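Long-range contact in carboxyl esterase NP (Bacillus subtilis, PDB 4CCW), which hydrolyses carboxylic esters, including those of naproxen, to an alcohol and a carboxylate, using the alpha/beta hydrolase fold: residues 152-157 / 238-243. Residues are numbered along the deposited sequence; the frame is centred on the assembly and turned at random.
Sequences LSPAET and LLLGEH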
ATOM      1  N   LEU A 152      -5.116   5.765   2.163  1.00 21.80           N
ATOM      2  CA  LEU A 152      -4.962   5.637   3.608  1.00 22.08           C
ATOM      3  C   LEU A 152      -3.542   5.984   4.001  1.00 21.32           C
ATOM      4  O   LEU A 152      -2.609   5.350   3.505  1.00 21.38           O
ATOM      5  CB  LEU A 152      -5.271   4.194   4.059  1.00 22.99           C
ATOM      6  CG  LEU A 152      -6.724   3.685   4.181  1.00 24.84           C
ATOM      7  CD1 LEU A 152      -7.703   4.233   3.155  1.00 24.94           C
ATOM      8  CD2 LEU A 152      -6.758   2.160   4.161  1.00 25.11           C
ATOM      9  N   SER A 153      -3.367   6.963   4.897  1.00 21.15           N
ATOM     10  CA  SER A 153      -2.029   7.262   5.436  1.00 20.99           C
ATOM     11  C   SER A 153      -0.956   7.264   4.320  1.00 20.70           C
ATOM     12  O   SER A 153       0.049   6.556   4.424  1.00 20.99           O
ATOM     13  CB  SER A 153      -1.634   6.209   6.477  1.00 21.87           C
ATOM     14  OG  SER A 153      -2.625   6.099   7.486  1.00 22.40           O
ATOM     15  N   PRO A 154      -1.172   8.050   3.244  1.00 20.66           N
ATOM     16  CA  PRO A 154      -0.274   7.944   2.084  1.00 20.39           C
ATOM     17  C   PRO A 154       1.174   8.330   2.374  1.00 19.93           C
ATOM     18  O   PRO A 154       1.420   9.275   3.126  1.00 20.33           O
ATOM     19  CB  PRO A 154      -0.862   8.941   1.091  1.00 20.60           C
ATOM     20  CG  PRO A 154      -1.615   9.936   1.942  1.00 20.79           C
ATOM     21  CD  PRO A 154      -2.199   9.087   3.042  1.00 20.76           C
ATOM     22  N   ALA A 155       2.117   7.643   1.731  1.00 19.72           N
ATOM     23  CA  ALA A 155       3.513   8.062   1.807  1.00 19.56           C
ATOM     24  C   ALA A 155       3.599   9.403   1.101  1.00 19.24           C
ATOM     25  O   ALA A 155       3.210   9.526  -0.059  1.00 19.71           O
ATOM     26  CB  ALA A 155       4.429   7.061   1.130  1.00 20.13           C
ATOM     27  N   GLU A 156       4.082  10.405   1.820  1.00 18.79           N
ATOM     28  CA  GLU A 156       4.123  11.784   1.329  1.00 18.81           C
ATOM     29  C   GLU A 156       2.811  12.170   0.650  1.00 19.01           C
ATOM     30  O   GLU A 156       1.794  12.185   1.331  1.00 18.92           O
ATOM     31  CB  GLU A 156       5.406  12.030   0.511  1.00 19.29           C
ATOM     32  CG  GLU A 156       6.610  12.062   1.442  1.00 19.08           C
ATOM     33  CD  GLU A 156       7.818  12.783   0.841  1.00 19.51           C
ATOM     34  OE1 GLU A 156       7.900  12.926  -0.393  1.00 19.89           O
ATOM     35  OE2 GLU A 156       8.668  13.216   1.625  1.00 19.55           O
ATOM     36  N   THR A 157       2.824  12.424  -0.658  1.00 19.55           N
ATOM     37  CA  THR A 157       1.596  12.738  -1.434  1.00 20.22           C
ATOM     38  C   THR A 157       1.080  14.164  -1.175  1.00 20.70           C
ATOM     39  O   THR A 157       1.081  14.996  -2.083  1.00 21.39           O
ATOM     40  CB  THR A 157       0.483  11.671  -1.213  1.00 19.99           C
ATOM     41  OG1 THR A 157       1.017  10.375  -1.525  1.00 20.01           O
ATOM     42  CG2 THR A 157      -0.773  11.949  -2.106  1.00 20.44           C
ATOM     43  N   LEU A 238      -9.921  10.153   1.750  1.00 22.92           N
ATOM     44  CA  LEU A 238      -8.638  10.213   2.435  1.00 22.05           C
ATOM     45  C   LEU A 238      -8.833   9.929   3.909  1.00 22.31           C
ATOM     46  O   LEU A 238      -9.513  10.680   4.591  1.00 22.57           O
ATOM     47  CB  LEU A 238      -7.965  11.581   2.229  1.00 21.31           C
ATOM     48  CG  LEU A 238      -6.681  11.844   3.033  1.00 20.68           C
ATOM     49  CD1 LEU A 238      -5.567  10.884   2.586  1.00 20.26           C
ATOM     50  CD2 LEU A 238      -6.209  13.295   2.838  1.00 20.17           C
ATOM     51  N   LEU A 239      -8.267   8.817   4.381  1.00 22.28           N
ATOM     52  CA  LEU A 239      -8.256   8.474   5.797  1.00 22.92           C
ATOM     53  C   LEU A 239      -6.869   8.611   6.377  1.00 22.28           C
ATOM     54  O   LEU A 239      -5.896   8.077   5.824  1.00 22.49           O
ATOM     55  CB  LEU A 239      -8.736   7.037   6.030  1.00 24.26           C
ATOM     56  CG  LEU A 239     -10.124   6.658   5.533  1.00 25.06           C
ATOM     57  CD1 LEU A 239     -10.468   5.234   5.965  1.00 26.17           C
ATOM     58  CD2 LEU A 239     -11.198   7.637   6.023  1.00 25.84           C
ATOM     59  N   LEU A 240      -6.792   9.324   7.497  1.00 22.26           N
ATOM     60  CA  LEU A 240      -5.548   9.558   8.217  1.00 22.21           C
ATOM     61  C   LEU A 240      -5.795   9.195   9.674  1.00 23.21           C
ATOM     62  O   LEU A 240      -6.938   9.211  10.125  1.00 23.68           O
ATOM     63  CB  LEU A 240      -5.141  11.032   8.099  1.00 21.60           C
ATOM     64  CG  LEU A 240      -4.842  11.546   6.688  1.00 21.08           C
ATOM     65  CD1 LEU A 240      -5.230  13.016   6.534  1.00 20.84           C
ATOM     66  CD2 LEU A 240      -3.360  11.295   6.374  1.00 20.29           C
ATOM     67  N   GLY A 241      -4.736   8.854  10.400  1.00 23.50           N
ATOM     68  CA  GLY A 241      -4.862   8.468  11.817  1.00 24.66           C
ATOM     69  C   GLY A 241      -4.401   9.565  12.762  1.00 25.05           C
ATOM     70  O   GLY A 241      -3.383  10.203  12.518  1.00 24.14           O
ATOM     71  N   GLU A 242      -5.143   9.791  13.853  1.00 26.46           N
ATOM     72  CA  GLU A 242      -4.776  10.846  14.812  1.00 27.00           C
ATOM     73  C   GLU A 242      -3.357  10.683  15.355  1.00 26.51           C
ATOM     74  O   GLU A 242      -2.684  11.673  15.632  1.00 26.50           O
ATOM     75  CB  GLU A 242      -5.800  10.965  15.969  1.00 29.17           C
ATOM     76  CG  GLU A 242      -5.822   9.794  16.941  1.00 30.99           C
ATOM     77  CD  GLU A 242      -6.648  10.047  18.211  1.00 32.72           C
ATOM     78  OE1 GLU A 242      -6.549  11.122  18.834  1.00 33.50           O
ATOM     79  OE2 GLU A 242      -7.401   9.149  18.606  1.00 34.82           O
ATOM     80  N   HIS A 243      -2.910   9.433  15.479  1.00 25.98           N
ATOM     81  CA  HIS A 243      -1.593   9.134  16.031  1.00 26.23           C
ATOM     82  C   HIS A 243      -0.522   8.993  14.967  1.00 24.91           C
ATOM     83  O   HIS A 243       0.569   8.496  15.245  1.00 25.23           O
ATOM     84  CB  HIS A 243      -1.686   7.935  16.973  1.00 27.52           C
ATOM     85  CG  HIS A 243      -2.566   8.196  18.179  1.00 29.27           C
ATOM     86  ND1 HIS A 243      -3.567   7.367  18.556  1.00 30.33           N
ATOM     87  CD2 HIS A 243      -2.597   9.275  19.058  1.00 30.24           C
ATOM     88  CE1 HIS A 243      -4.183   7.878  19.651  1.00 31.77           C
ATOM     89  NE2 HIS A 243      -3.583   9.046  19.956  1.00 31.72           N
TER
HETATM   90  O   HOH W   1      -2.495   8.594   8.724  1.00 20.28           O
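Ser153 OG faces the neighbouring strand through a water: the water donates a hydrogen bond to Ser153 OG at 2.8 Å and accepts one from Gly241 N, also at 2.8 Å. The same hydroxyl is hydrogen-bonded to the backbone O of His273, the likely proton acceptor of the active site, so Ser153 ties the strand end to the loop carrying that histidine. A chi1 of -54° puts OG beside its own backbone N, the atom that bonds the strand directly. Ser153 N donates to Leu239 O at 2.9 Å, nearly straight at hydrogen (165°) and almost in line with the carbonyl bond. Leu239 O also receives a weaker CA-H contact from Leu152 CA at 3.4 Å. Leu152 and Leu239 form a parallel bridge and share one face of the sheet, where their side chains run side by side with CD1 against CD1 (4.1 Å). Past the bridge the chain turns, and the Pro154 ring crosses two leucines at about right angles, its CD touching Leu238 CD1 at 3.8 Å and Leu240 CD2 at 4.2 Å. The contact is buried near the C-terminal ends of parallel strands 146-152 and 236-241 in the alpha/beta hydrolase sheet. Helix 249-259 packs on Leu238 and Leu240, strand 263-268 borders Leu239, and backbone bonds from Leu152 reach Gly127 and Ser129 of the probable nucleophile elbow, which leads into helix 130-141.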